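PDB 3WEU: L-lysine 6-oxidase from Marinomonas mediterranea, which oxidises the epsilon-amino group of L-lysine with a cysteine tryptophylquinone cofactor, releasing the hydrogen peroxide that makes it antibacterial. Local coordinates for residues Pro460-Asp465 against Arg487-Glu492; Lys470-Lys475 against Gly495-Asp500; Val589-Leu594 against Gln608-Ala613; Tyr612-Asn617 against Phe645-Arg650. All blocks are in the same frame, centred on the assembly; numbering follows the deposited sequence.

Contact 1. Residues Pro460-Asp465 against Arg487-Glu492; sequences PVIYKD and RDECEE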
loop_
_atom_site.group_PDB
_atom_site.type_symbol
_atom_site.label_atom_id
_atom_site.label_comp_id
_atom_site.label_asym_id
_atom_site.label_seq_id
_atom_site.Cartn_x
_atom_site.Cartn_y
_atom_site.Cartn_z
ATOM N N PRO A 460 16.870 38.725 7.681
ATOM C CA PRO A 460 17.012 39.988 7.062
ATOM C C PRO A 460 17.854 39.973 5.794
ATOM O O PRO A 460 17.692 40.916 4.977
ATOM C CB PRO A 460 17.736 40.842 8.107
ATOM C CG PRO A 460 18.392 39.875 9.024
ATOM C CD PRO A 460 17.431 38.722 9.033
ATOM N N VAL A 461 18.688 38.955 5.628
ATOM C CA VAL A 461 19.554 38.956 4.425
ATOM C C VAL A 461 18.814 38.793 3.090
ATOM O O VAL A 461 19.391 39.035 2.030
ATOM C CB VAL A 461 20.687 37.942 4.511
ATOM C CG1 VAL A 461 21.463 38.055 5.837
ATOM C CG2 VAL A 461 20.183 36.554 4.246
ATOM N N ILE A 462 17.533 38.385 3.102
ATOM C CA ILE A 462 16.775 38.349 1.864
ATOM C C ILE A 462 16.158 39.644 1.456
ATOM O O ILE A 462 15.563 39.721 0.388
ATOM C CB ILE A 462 15.687 37.254 1.883
ATOM C CG1 ILE A 462 14.509 37.625 2.773
ATOM C CG2 ILE A 462 16.270 35.933 2.301
ATOM C CD1 ILE A 462 13.275 36.820 2.492
ATOM N N TYR A 463 16.265 40.667 2.281
ATOM C CA TYR A 463 15.682 41.964 2.046
ATOM C C TYR A 463 16.688 42.997 1.699
ATOM O O TYR A 463 17.751 43.034 2.282
ATOM C CB TYR A 463 15.003 42.519 3.291
ATOM C CG TYR A 463 13.820 41.674 3.849
ATOM C CD1 TYR A 463 14.033 40.689 4.768
ATOM C CD2 TYR A 463 12.514 41.901 3.445
ATOM C CE1 TYR A 463 13.001 39.878 5.233
ATOM C CE2 TYR A 463 11.466 41.138 3.911
ATOM C CZ TYR A 463 11.704 40.123 4.808
ATOM O OH TYR A 463 10.625 39.419 5.260
ATOM N N LYS A 464 16.327 43.917 0.829
ATOM C CA LYS A 464 17.168 45.097 0.638
ATOM C C LYS A 464 16.771 46.233 1.539
ATOM O O LYS A 464 17.571 47.129 1.767
ATOM C CB LYS A 464 17.190 45.514 -0.853
ATOM C CG LYS A 464 15.844 45.498 -1.545
ATOM C CD LYS A 464 16.047 45.807 -3.029
ATOM C CE LYS A 464 14.740 45.888 -3.773
ATOM N NZ LYS A 464 13.994 47.128 -3.368
ATOM N N ASP A 465 15.534 46.257 2.031
ATOM C CA ASP A 465 15.138 47.173 3.089
ATOM C C ASP A 465 13.821 46.609 3.655
ATOM O O ASP A 465 13.300 45.596 3.147
ATOM C CB ASP A 465 14.904 48.582 2.491
ATOM C CG ASP A 465 14.939 49.685 3.515
ATOM O OD1 ASP A 465 14.858 49.489 4.769
ATOM O OD2 ASP A 465 15.000 50.842 3.043
ATOM N N ARG A 487 20.905 26.965 -4.867
ATOM C CA ARG A 487 21.303 28.210 -4.236
ATOM C C ARG A 487 20.359 28.568 -3.072
ATOM O O ARG A 487 19.143 28.711 -3.279
ATOM C CB ARG A 487 21.294 29.371 -5.229
ATOM C CG ARG A 487 21.630 30.709 -4.644
ATOM C CD ARG A 487 21.723 31.811 -5.681
ATOM N NE ARG A 487 22.062 33.109 -5.122
ATOM C CZ ARG A 487 21.172 33.906 -4.537
ATOM N NH1 ARG A 487 19.897 33.479 -4.450
ATOM N NH2 ARG A 487 21.520 35.075 -4.034
ATOM N N ASP A 488 20.929 28.732 -1.889
ATOM C CA ASP A 488 20.203 29.279 -0.749
ATOM C C ASP A 488 20.438 30.775 -0.646
ATOM O O ASP A 488 21.495 31.257 -0.291
ATOM C CB ASP A 488 20.637 28.597 0.523
ATOM C CG ASP A 488 19.757 28.983 1.725
ATOM O OD1 ASP A 488 18.908 29.893 1.576
ATOM O OD2 ASP A 488 19.904 28.370 2.781
ATOM N N GLU A 489 19.403 31.548 -0.973
ATOM C CA GLU A 489 19.442 32.959 -0.805
ATOM C C GLU A 489 19.757 33.431 0.580
ATOM O O GLU A 489 20.297 34.540 0.775
ATOM C CB GLU A 489 18.099 33.527 -1.237
ATOM C CG GLU A 489 16.902 33.197 -0.301
ATOM C CD GLU A 489 16.419 31.746 -0.322
ATOM O OE1 GLU A 489 16.847 30.858 -1.141
ATOM O OE2 GLU A 489 15.500 31.470 0.506
ATOM N N CYS A 490 19.384 32.638 1.598
ATOM C CA CYS A 490 19.813 32.998 2.970
ATOM C C CYS A 490 21.302 32.805 3.265
ATOM O O CYS A 490 21.830 33.482 4.127
ATOM C CB CYS A 490 19.040 32.193 3.991
ATOM S SG CYS A 490 17.249 32.615 3.901
ATOM N N GLU A 491 21.918 31.858 2.600
ATOM C CA GLU A 491 23.366 31.639 2.695
ATOM C C GLU A 491 24.147 32.671 1.879
ATOM O O GLU A 491 25.071 33.306 2.396
ATOM C CB GLU A 491 23.721 30.227 2.228
ATOM C CG GLU A 491 25.215 30.002 2.241
ATOM C CD GLU A 491 25.561 28.577 1.959
ATOM O OE1 GLU A 491 24.666 27.814 1.591
ATOM O OE2 GLU A 491 26.734 28.218 2.106
ATOM N N GLU A 492 23.777 32.907 0.639
ATOM C CA GLU A 492 24.558 33.887 -0.193
ATOM C C GLU A 492 24.336 35.299 0.108
ATOM O O GLU A 492 25.227 36.085 -0.140
ATOM C CB GLU A 492 24.260 33.711 -1.680
ATOM C CG GLU A 492 24.365 32.281 -2.124
ATOM C CD GLU A 492 25.699 31.636 -1.740
ATOM O OE1 GLU A 492 26.724 32.322 -1.660
ATOM O OE2 GLU A 492 25.706 30.429 -1.471
HETATM O O HOH W 1 19.701 37.079 -0.082
#

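Contact 2. Residues Lys470-Lys475 against Gly495-Asp500; sequences KHYQDK and GCEPGD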
loop_
_atom_site.group_PDB
_atom_site.type_symbol
_atom_site.label_atom_id
_atom_site.label_comp_id
_atom_site.label_asym_id
_atom_site.label_seq_id
_atom_site.Cartn_x
_atom_site.Cartn_y
_atom_site.Cartn_z
ATOM N N LYS A 470 15.105 41.627 -1.748
ATOM C CA LYS A 470 16.274 41.832 -2.604
ATOM C C LYS A 470 16.283 40.870 -3.725
ATOM O O LYS A 470 16.119 39.667 -3.536
ATOM C CB LYS A 470 17.530 41.575 -1.725
ATOM C CG LYS A 470 18.856 41.911 -2.441
ATOM C CD LYS A 470 20.030 41.469 -1.573
ATOM C CE LYS A 470 20.444 42.476 -0.517
ATOM N NZ LYS A 470 20.944 41.798 0.723
ATOM N N HIS A 471 16.498 41.358 -4.937
ATOM C CA HIS A 471 16.530 40.549 -6.086
ATOM C C HIS A 471 17.986 40.123 -6.394
ATOM O O HIS A 471 18.902 40.937 -6.319
ATOM C CB HIS A 471 16.068 41.366 -7.297
ATOM C CG HIS A 471 14.612 41.662 -7.313
ATOM N ND1 HIS A 471 13.872 41.652 -8.479
ATOM C CD2 HIS A 471 13.764 42.068 -6.330
ATOM C CE1 HIS A 471 12.621 41.986 -8.220
ATOM N NE2 HIS A 471 12.522 42.244 -6.918
ATOM N N TYR A 472 18.166 38.863 -6.666
ATOM C CA TYR A 472 19.410 38.335 -7.206
ATOM C C TYR A 472 19.322 38.408 -8.742
ATOM O O TYR A 472 18.470 37.798 -9.331
ATOM C CB TYR A 472 19.556 36.935 -6.838
ATOM C CG TYR A 472 20.838 36.237 -7.283
ATOM C CD1 TYR A 472 22.083 36.641 -6.806
ATOM C CD2 TYR A 472 20.770 35.145 -8.126
ATOM C CE1 TYR A 472 23.233 35.956 -7.181
ATOM C CE2 TYR A 472 21.898 34.454 -8.509
ATOM C CZ TYR A 472 23.110 34.866 -8.023
ATOM O OH TYR A 472 24.179 34.156 -8.425
ATOM N N GLN A 473 20.177 39.176 -9.354
ATOM C CA GLN A 473 20.220 39.267 -10.850
ATOM C C GLN A 473 18.952 39.741 -11.514
ATOM O O GLN A 473 18.028 40.286 -10.911
ATOM C CB GLN A 473 20.553 37.882 -11.458
ATOM C CG GLN A 473 21.681 37.069 -10.844
ATOM C CD GLN A 473 22.921 37.022 -11.721
ATOM O OE1 GLN A 473 23.135 37.885 -12.549
ATOM N NE2 GLN A 473 23.730 35.998 -11.554
ATOM N N ASP A 474 18.841 39.435 -12.806
ATOM C CA ASP A 474 17.890 40.127 -13.649
ATOM C C ASP A 474 17.528 39.273 -14.853
ATOM O O ASP A 474 18.010 38.123 -15.026
ATOM C CB ASP A 474 18.474 41.461 -14.096
ATOM C CG ASP A 474 19.676 41.276 -15.043
ATOM O OD1 ASP A 474 19.987 40.151 -15.532
ATOM O OD2 ASP A 474 20.328 42.289 -15.291
ATOM N N LYS A 475 16.561 39.784 -15.636
ATOM C CA LYS A 475 15.958 39.012 -16.694
ATOM C C LYS A 475 17.053 38.472 -17.650
ATOM O O LYS A 475 17.065 37.295 -17.995
ATOM C CB LYS A 475 14.930 39.872 -17.486
ATOM C CG LYS A 475 14.499 39.228 -18.773
ATOM C CD LYS A 475 13.358 40.002 -19.446
ATOM C CE LYS A 475 12.779 39.230 -20.627
ATOM N NZ LYS A 475 13.808 38.974 -21.701
ATOM N N GLY A 495 20.416 38.054 -2.612
ATOM C CA GLY A 495 19.056 38.253 -3.114
ATOM C C GLY A 495 18.347 36.985 -3.402
ATOM O O GLY A 495 18.916 35.919 -3.350
ATOM N N CYS A 496 17.074 37.121 -3.804
ATOM C CA CYS A 496 16.268 35.963 -4.104
ATOM C C CYS A 496 16.094 35.778 -5.581
ATOM O O CYS A 496 16.000 36.734 -6.315
ATOM C CB CYS A 496 14.866 36.134 -3.485
ATOM S SG CYS A 496 14.974 36.341 -1.701
ATOM N N GLU A 497 15.877 34.542 -5.957
ATOM C CA GLU A 497 15.498 34.202 -7.297
ATOM C C GLU A 497 14.028 33.859 -7.238
ATOM O O GLU A 497 13.561 33.481 -6.173
ATOM C CB GLU A 497 16.179 32.931 -7.711
ATOM C CG GLU A 497 17.650 33.156 -7.970
ATOM C CD GLU A 497 18.371 31.976 -8.609
ATOM O OE1 GLU A 497 17.810 30.875 -8.741
ATOM O OE2 GLU A 497 19.546 32.200 -8.979
ATOM N N PRO A 498 13.371 33.830 -8.378
ATOM C CA PRO A 498 12.043 33.260 -8.532
ATOM C C PRO A 498 11.968 31.820 -7.969
ATOM O O PRO A 498 12.832 30.963 -8.200
ATOM C CB PRO A 498 11.797 33.292 -10.024
ATOM C CG PRO A 498 12.597 34.418 -10.515
ATOM C CD PRO A 498 13.770 34.593 -9.567
ATOM N N GLY A 499 10.918 31.569 -7.187
ATOM C CA GLY A 499 10.753 30.310 -6.523
ATOM C C GLY A 499 11.331 30.280 -5.116
ATOM O O GLY A 499 10.979 29.368 -4.339
ATOM N N ASP A 500 12.083 31.283 -4.719
ATOM C CA ASP A 500 12.765 31.200 -3.444
ATOM C C ASP A 500 11.860 31.316 -2.215
ATOM O O ASP A 500 12.118 30.681 -1.177
ATOM C CB ASP A 500 13.942 32.164 -3.372
ATOM C CG ASP A 500 15.185 31.633 -4.111
ATOM O OD1 ASP A 500 15.166 30.485 -4.584
ATOM O OD2 ASP A 500 16.109 32.451 -4.196
HETATM O O HOH W 2 15.856 37.646 -8.992
#

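Contact 3. Residues Val589-Leu594 against Gln608-Ala613; sequences VLTGEL and QQINYA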
loop_
_atom_site.group_PDB
_atom_site.type_symbol
_atom_site.label_atom_id
_atom_site.label_comp_id
_atom_site.label_asym_id
_atom_site.label_seq_id
_atom_site.Cartn_x
_atom_site.Cartn_y
_atom_site.Cartn_z
ATOM N N VAL A 589 -15.457 24.484 13.530
ATOM C CA VAL A 589 -16.255 25.518 12.847
ATOM C C VAL A 589 -17.727 25.247 12.970
ATOM O O VAL A 589 -18.140 24.098 13.262
ATOM C CB VAL A 589 -15.882 25.627 11.360
ATOM C CG1 VAL A 589 -14.453 26.071 11.185
ATOM C CG2 VAL A 589 -16.177 24.358 10.597
ATOM N N LEU A 590 -18.538 26.291 12.740
ATOM C CA LEU A 590 -20.003 26.192 12.881
ATOM C C LEU A 590 -20.632 25.894 11.548
ATOM O O LEU A 590 -20.249 26.504 10.510
ATOM C CB LEU A 590 -20.559 27.514 13.451
ATOM C CG LEU A 590 -20.019 27.977 14.809
ATOM C CD1 LEU A 590 -20.758 29.262 15.195
ATOM C CD2 LEU A 590 -20.317 26.879 15.826
ATOM N N THR A 591 -21.570 24.938 11.533
ATOM C CA THR A 591 -22.321 24.685 10.368
ATOM C C THR A 591 -23.190 25.876 10.060
ATOM O O THR A 591 -23.757 26.516 10.951
ATOM C CB THR A 591 -23.235 23.451 10.510
ATOM O OG1 THR A 591 -23.971 23.612 11.735
ATOM C CG2 THR A 591 -22.431 22.219 10.570
ATOM N N GLY A 592 -23.360 26.099 8.768
ATOM C CA GLY A 592 -23.998 27.305 8.230
ATOM C C GLY A 592 -25.269 27.178 7.349
ATOM O O GLY A 592 -25.808 28.192 6.910
ATOM N N GLU A 593 -25.678 25.960 6.965
ATOM C CA GLU A 593 -26.823 25.822 6.024
ATOM C C GLU A 593 -28.104 26.093 6.831
ATOM O O GLU A 593 -28.399 25.382 7.754
ATOM C CB GLU A 593 -26.827 24.411 5.433
ATOM C CG GLU A 593 -25.524 24.098 4.656
ATOM C CD GLU A 593 -25.315 24.887 3.396
ATOM O OE1 GLU A 593 -26.311 25.516 2.905
ATOM O OE2 GLU A 593 -24.161 24.914 2.904
ATOM N N LEU A 594 -28.849 27.116 6.432
ATOM C CA LEU A 594 -30.037 27.566 7.092
ATOM C C LEU A 594 -31.292 27.184 6.310
ATOM O O LEU A 594 -32.358 27.447 6.754
ATOM C CB LEU A 594 -29.985 29.080 7.182
ATOM C CG LEU A 594 -28.848 29.650 8.033
ATOM C CD1 LEU A 594 -28.936 31.183 8.031
ATOM C CD2 LEU A 594 -29.000 29.148 9.423
ATOM N N GLN A 608 -23.996 24.168 14.706
ATOM C CA GLN A 608 -23.335 23.139 15.462
ATOM C C GLN A 608 -21.838 23.204 15.156
ATOM O O GLN A 608 -21.493 23.372 13.966
ATOM C CB GLN A 608 -23.845 21.773 15.007
ATOM C CG GLN A 608 -23.290 20.642 15.869
ATOM C CD GLN A 608 -23.837 19.290 15.551
ATOM O OE1 GLN A 608 -24.823 19.150 14.828
ATOM N NE2 GLN A 608 -23.162 18.271 16.070
ATOM N N GLN A 609 -20.949 23.063 16.160
ATOM C CA GLN A 609 -19.542 23.072 15.900
ATOM C C GLN A 609 -19.087 21.713 15.457
ATOM O O GLN A 609 -19.360 20.754 16.121
ATOM C CB GLN A 609 -18.729 23.506 17.107
ATOM C CG GLN A 609 -17.288 23.837 16.738
ATOM C CD GLN A 609 -16.419 23.961 17.966
ATOM O OE1 GLN A 609 -16.187 22.963 18.681
ATOM N NE2 GLN A 609 -16.023 25.197 18.285
ATOM N N ILE A 610 -18.416 21.613 14.350
ATOM C CA ILE A 610 -17.996 20.315 13.844
ATOM C C ILE A 610 -16.658 20.451 13.206
ATOM O O ILE A 610 -16.135 21.521 13.031
ATOM C CB ILE A 610 -18.989 19.741 12.778
ATOM C CG1 ILE A 610 -18.909 20.393 11.427
ATOM C CG2 ILE A 610 -20.387 19.702 13.305
ATOM C CD1 ILE A 610 -19.000 21.851 11.357
ATOM N N ASN A 611 -16.075 19.325 12.844
ATOM C CA ASN A 611 -14.752 19.379 12.221
ATOM C C ASN A 611 -14.779 19.939 10.790
ATOM O O ASN A 611 -15.528 19.477 9.866
ATOM C CB ASN A 611 -14.077 18.015 12.242
ATOM C CG ASN A 611 -12.688 18.062 11.577
ATOM O OD1 ASN A 611 -12.487 17.669 10.428
ATOM N ND2 ASN A 611 -11.719 18.525 12.332
ATOM N N TYR A 612 -13.942 20.939 10.585
ATOM C CA TYR A 612 -13.884 21.634 9.303
ATOM C C TYR A 612 -13.593 20.690 8.099
ATOM O O TYR A 612 -14.083 20.888 6.993
ATOM C CB TYR A 612 -12.782 22.703 9.362
ATOM C CG TYR A 612 -12.475 23.404 8.056
ATOM C CD1 TYR A 612 -13.335 24.382 7.553
ATOM C CD2 TYR A 612 -11.355 23.094 7.317
ATOM C CE1 TYR A 612 -13.086 25.031 6.378
ATOM C CE2 TYR A 612 -11.091 23.746 6.157
ATOM C CZ TYR A 612 -11.979 24.697 5.676
ATOM O OH TYR A 612 -11.753 25.313 4.502
ATOM N N ALA A 613 -12.668 19.761 8.310
ATOM C CA ALA A 613 -12.238 18.876 7.227
ATOM C C ALA A 613 -12.963 17.543 7.221
ATOM O O ALA A 613 -12.459 16.627 6.610
ATOM C CB ALA A 613 -10.746 18.624 7.353
#

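Contact 4. Residues Tyr612-Asn617 against Phe645-Arg650; sequences YARGIN and FTETER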
loop_
_atom_site.group_PDB
_atom_site.type_symbol
_atom_site.label_atom_id
_atom_site.label_comp_id
_atom_site.label_asym_id
_atom_site.label_seq_id
_atom_site.Cartn_x
_atom_site.Cartn_y
_atom_site.Cartn_z
ATOM N N TYR A 612 -13.942 20.939 10.585
ATOM C CA TYR A 612 -13.884 21.634 9.303
ATOM C C TYR A 612 -13.593 20.690 8.099
ATOM O O TYR A 612 -14.083 20.888 6.993
ATOM C CB TYR A 612 -12.782 22.703 9.362
ATOM C CG TYR A 612 -12.475 23.404 8.056
ATOM C CD1 TYR A 612 -13.335 24.382 7.553
ATOM C CD2 TYR A 612 -11.355 23.094 7.317
ATOM C CE1 TYR A 612 -13.086 25.031 6.378
ATOM C CE2 TYR A 612 -11.091 23.746 6.157
ATOM C CZ TYR A 612 -11.979 24.697 5.676
ATOM O OH TYR A 612 -11.753 25.313 4.502
ATOM N N ALA A 613 -12.668 19.761 8.310
ATOM C CA ALA A 613 -12.238 18.876 7.227
ATOM C C ALA A 613 -12.963 17.543 7.221
ATOM O O ALA A 613 -12.459 16.627 6.610
ATOM C CB ALA A 613 -10.746 18.624 7.353
ATOM N N ARG A 614 -14.119 17.431 7.830
ATOM C CA ARG A 614 -14.784 16.139 7.985
ATOM C C ARG A 614 -14.989 15.584 6.562
ATOM O O ARG A 614 -15.444 16.267 5.660
ATOM C CB ARG A 614 -16.050 16.294 8.735
ATOM C CG ARG A 614 -17.108 17.209 8.074
ATOM C CD ARG A 614 -18.154 17.697 9.033
ATOM N NE ARG A 614 -19.082 18.564 8.342
ATOM C CZ ARG A 614 -18.823 19.823 7.978
ATOM N NH1 ARG A 614 -17.635 20.398 8.220
ATOM N NH2 ARG A 614 -19.786 20.522 7.324
ATOM N N GLY A 615 -14.683 14.306 6.405
ATOM C CA GLY A 615 -14.833 13.644 5.145
ATOM C C GLY A 615 -13.566 13.531 4.321
ATOM O O GLY A 615 -13.470 12.684 3.437
ATOM N N ILE A 616 -12.613 14.418 4.571
ATOM C CA ILE A 616 -11.289 14.350 3.952
ATOM C C ILE A 616 -10.459 13.547 4.907
ATOM O O ILE A 616 -9.879 14.067 5.845
ATOM C CB ILE A 616 -10.622 15.695 3.808
ATOM C CG1 ILE A 616 -11.512 16.677 3.125
ATOM C CG2 ILE A 616 -9.324 15.575 2.971
ATOM C CD1 ILE A 616 -11.653 16.505 1.673
ATOM N N ASN A 617 -10.496 12.245 4.722
ATOM C CA ASN A 617 -9.990 11.303 5.732
ATOM C C ASN A 617 -8.508 10.888 5.504
ATOM O O ASN A 617 -7.945 10.180 6.332
ATOM C CB ASN A 617 -10.868 10.075 5.781
ATOM C CG ASN A 617 -12.211 10.375 6.458
ATOM O OD1 ASN A 617 -12.223 10.820 7.616
ATOM N ND2 ASN A 617 -13.320 10.118 5.780
ATOM N N PHE A 645 -19.653 33.782 12.487
ATOM C CA PHE A 645 -18.951 33.115 11.422
ATOM C C PHE A 645 -19.392 31.667 11.308
ATOM O O PHE A 645 -19.413 30.907 12.309
ATOM C CB PHE A 645 -17.449 33.077 11.710
ATOM C CG PHE A 645 -16.712 34.345 11.454
ATOM C CD1 PHE A 645 -16.679 35.370 12.367
ATOM C CD2 PHE A 645 -16.048 34.513 10.258
ATOM C CE1 PHE A 645 -15.958 36.545 12.092
ATOM C CE2 PHE A 645 -15.321 35.652 9.991
ATOM C CZ PHE A 645 -15.248 36.648 10.923
ATOM N N THR A 646 -19.732 31.256 10.123
ATOM C CA THR A 646 -20.022 29.897 9.854
ATOM C C THR A 646 -19.378 29.456 8.554
ATOM O O THR A 646 -18.920 30.267 7.708
ATOM C CB THR A 646 -21.563 29.605 9.652
ATOM O OG1 THR A 646 -21.996 30.143 8.415
ATOM C CG2 THR A 646 -22.425 30.228 10.730
ATOM N N GLU A 647 -19.408 28.135 8.340
ATOM C CA GLU A 647 -19.108 27.571 7.026
ATOM C C GLU A 647 -20.081 28.172 6.012
ATOM O O GLU A 647 -21.277 28.356 6.298
ATOM C CB GLU A 647 -19.406 26.045 6.992
ATOM C CG GLU A 647 -18.314 25.228 7.655
ATOM C CD GLU A 647 -18.426 23.753 7.424
ATOM O OE1 GLU A 647 -19.559 23.280 7.304
ATOM O OE2 GLU A 647 -17.373 23.117 7.344
ATOM N N THR A 648 -19.573 28.422 4.820
ATOM C CA THR A 648 -20.386 28.758 3.636
ATOM C C THR A 648 -19.728 27.997 2.450
ATOM O O THR A 648 -18.484 27.785 2.451
ATOM C CB THR A 648 -20.366 30.300 3.344
ATOM O OG1 THR A 648 -19.029 30.765 3.091
ATOM C CG2 THR A 648 -20.947 31.124 4.539
ATOM N N GLU A 649 -20.535 27.667 1.442
ATOM C CA GLU A 649 -20.053 27.199 0.157
ATOM C C GLU A 649 -19.271 25.864 0.208
ATOM O O GLU A 649 -18.513 25.526 -0.724
ATOM C CB GLU A 649 -19.238 28.267 -0.554
ATOM C CG GLU A 649 -20.012 29.546 -0.833
ATOM C CD GLU A 649 -19.233 30.491 -1.724
ATOM O OE1 GLU A 649 -19.073 30.152 -2.935
ATOM O OE2 GLU A 649 -18.771 31.562 -1.213
ATOM N N ARG A 650 -19.565 25.039 1.208
ATOM C CA ARG A 650 -18.963 23.674 1.246
ATOM C C ARG A 650 -19.620 22.861 0.153
ATOM O O ARG A 650 -20.808 23.004 -0.061
ATOM C CB ARG A 650 -19.221 22.998 2.604
ATOM C CG ARG A 650 -18.208 21.894 2.889
ATOM C CD ARG A 650 -18.450 21.130 4.167
ATOM N NE ARG A 650 -17.201 20.588 4.707
ATOM C CZ ARG A 650 -16.873 19.292 4.828
ATOM N NH1 ARG A 650 -17.702 18.309 4.537
ATOM N NH2 ARG A 650 -15.686 18.992 5.288
HETATM O O HOH W 3 -15.508 22.712 5.390
#

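Contact 1. Residues Pro460-Asp465 against Arg487-Glu492
The carboxylate of E489 takes no direct part in the touch with I462. Its OE1 pairs with K503 and its OE2 with R504. The methylene below it does the packing: E489 CG lies 3.8 Å from I462 CG2. The D488 carboxylate is used from above its plane, where C490 N donates to OD1 at 2.8 Å; R504 also reaches this OD1. The Y463 ring has P460 O at its edge, in plane.

Two aliphatic side chains of the 460-465 segment reach the start of the helix. I462 CG2 touches C490 SG as well, also at 3.8 Å. With chi1 at 74°, I462 CG1 takes the position between N and the carbonyl carbon, and CG2 is left anti to the carbonyl carbon, facing the helix. I462 and E489 run side by side and point the same way. V461 uses its CG2 methyl, which sits 3.5 Å from C490 O.

The arrangement sets a short 3-10 turn, 460-462, against the short helix 489-492. D488 is the N-cap of that helix. Its side chain bonds C490 N, and E492 N bonds back to D488 O at 3.0 Å.

No direct hydrogen bond crosses the contact. One water does the bridging instead. It donates to V461 O at 2.9 Å and to E489 O at 2.7 Å. Behind the turn, P460 and Y463 pack on helix 261-272. The V461 side chain also lies about 4 Å from a bound 1,2-ethanediol, probably from the crystallisation liquor.

Contact 2. Residues Lys470-Lys475 against Gly495-Asp500
K470 and Y472 hold C496 between them in a single beta bridge, centred on H471 and C496. C496 N donates to K470 O at 2.7 Å, and Y472 N donates to C496 O at 3.1 Å. The second bond is nearly straight at the hydrogen, but its donor stands above the carbonyl plane.

The tight part is at G495. Its CA lies 3.3 Å from K470 O, and K470 CD rests 3.6 Å from G495 N. Y472 CB closes on G495 C and C496 O. With no side chain on G495, the backbones come this close.

The other side is looser. The first bond of the H471 side chain points away from 495-500, and the ring meets W243 of strand 237-247 edge-to-face. K470 leads off to bond E493 O through NZ. A water donates to both Y472 O and C496 O.

Beyond the bridge, E497 to D500 form a type II beta turn. E497 N also bonds D500 OD2 at 2.7 Å, and K92 pairs with both E497 and D500. The E497 side chain lies alongside Y472, ring and carboxylate planes 32° apart. T484 bonds E497 OE2, and this same oxygen sits at the edge of the ring, 3.3 Å from Y472 CE2.

Contact 3. Residues Val589-Leu594 against Gln608-Ala613
T591 chi1 at 50° sets OG1 between the backbone N and the carbonyl carbon, facing Q608. There T591 OG1 accepts from Q608 N at 3.0 Å, and it also bonds P605 O. The T591 CG2 methyl, anti to the carbonyl carbon, meets I610 CD1 at 3.5 Å. I610 CG1 lies between the backbone N and the carbonyl carbon, and a bend at chi2 (-52°) then brings I610 CD1 to 3.1 Å from V589 O. The T591 and I610 side chains cross at about a right angle.

Strands 588-590 and 609-611 form a two-stranded antiparallel sheet. The chain between them includes helix 596-602, so this is no tight hairpin. V589 and I610 are a hydrogen-bonded pair. V589 N to I610 O is 3.1 Å, and I610 N to V589 O is 2.7 Å. L590 and Q609 form the non-hydrogen-bonded pair, with L590 CD2 against Q609 CB. The pairing runs one bond further, from T591 N to Q608 O at 2.9 Å.

On the V589 and I610 face, V589 CG2 touches I610 CD1. V589 CG2 also lies 4.0 Å from Y612 CB. V589 and Y612 both pack on I632 of strand 631-634, and Y612 OH bonds A630 O.

Contact 4. Residues Tyr612-Asn617 against Phe645-Arg650
R650, R614 and E647 bury the most surface here. R614 grips E647 end-on with two nitrogens. R614 NH1 meets E647 OE2 at 2.9 Å, almost straight, and R614 NH2 meets the syn lone pair of E647 OE1 at 2.8 Å. The two side chains come from opposite directions, their flat groups turned 35° apart.

R650 lies over one face of the R614 guanidinium, with planes 19° apart and centres 3.7 Å apart. The stack brings two positive groups together. The E647 carboxylate at the edge of R614 probably offsets part of that charge.

R650 is held by backbone carbonyls. Its CG is anti to the backbone N (chi1 -158°) and the chain runs extended to NE, which carries the guanidinium across to the carbonyls of Y612 and R614. R650 NH2 donates to R614 O at 2.8 Å, in the carbonyl plane and on a lone pair. R650 NH2 also donates to Y612 O at 3.0 Å, from above that carbonyl plane. A water donates to Y612 O and E647 OE2 and accepts from R650 NE at 2.8 Å.

R614 NH1 also bonds N611 O. Each arginine has a cation-pi partner as well, F679 for R614 and F655 for R650. A buried salt-bridge network, with a stacked arginine pair, thus joins the A613-I616 type II beta turn to strand 645-648 and the loop just after it.

The four contacts form two clusters on opposite sides of the chain's centre. Contacts 1 and 2 have centres 10 Å apart and lie in the part of the sequence assigned to the C-terminal domain of this oxidase family. Their segments alternate along the chain. R487 NH2 bonds G495 O (2.8 Å), and the R487 guanidinium makes a cation-pi contact with Y472. Contacts 3 and 4 are closer, with centres 6 Å apart. They share Y612 and A613, and E647 N bonds L590 O (2.8 Å). Between clusters, centres lie 38 to 43 Å apart. In sequence, contact 3 begins eight residues after W581, which with C516 forms the quinone cofactor.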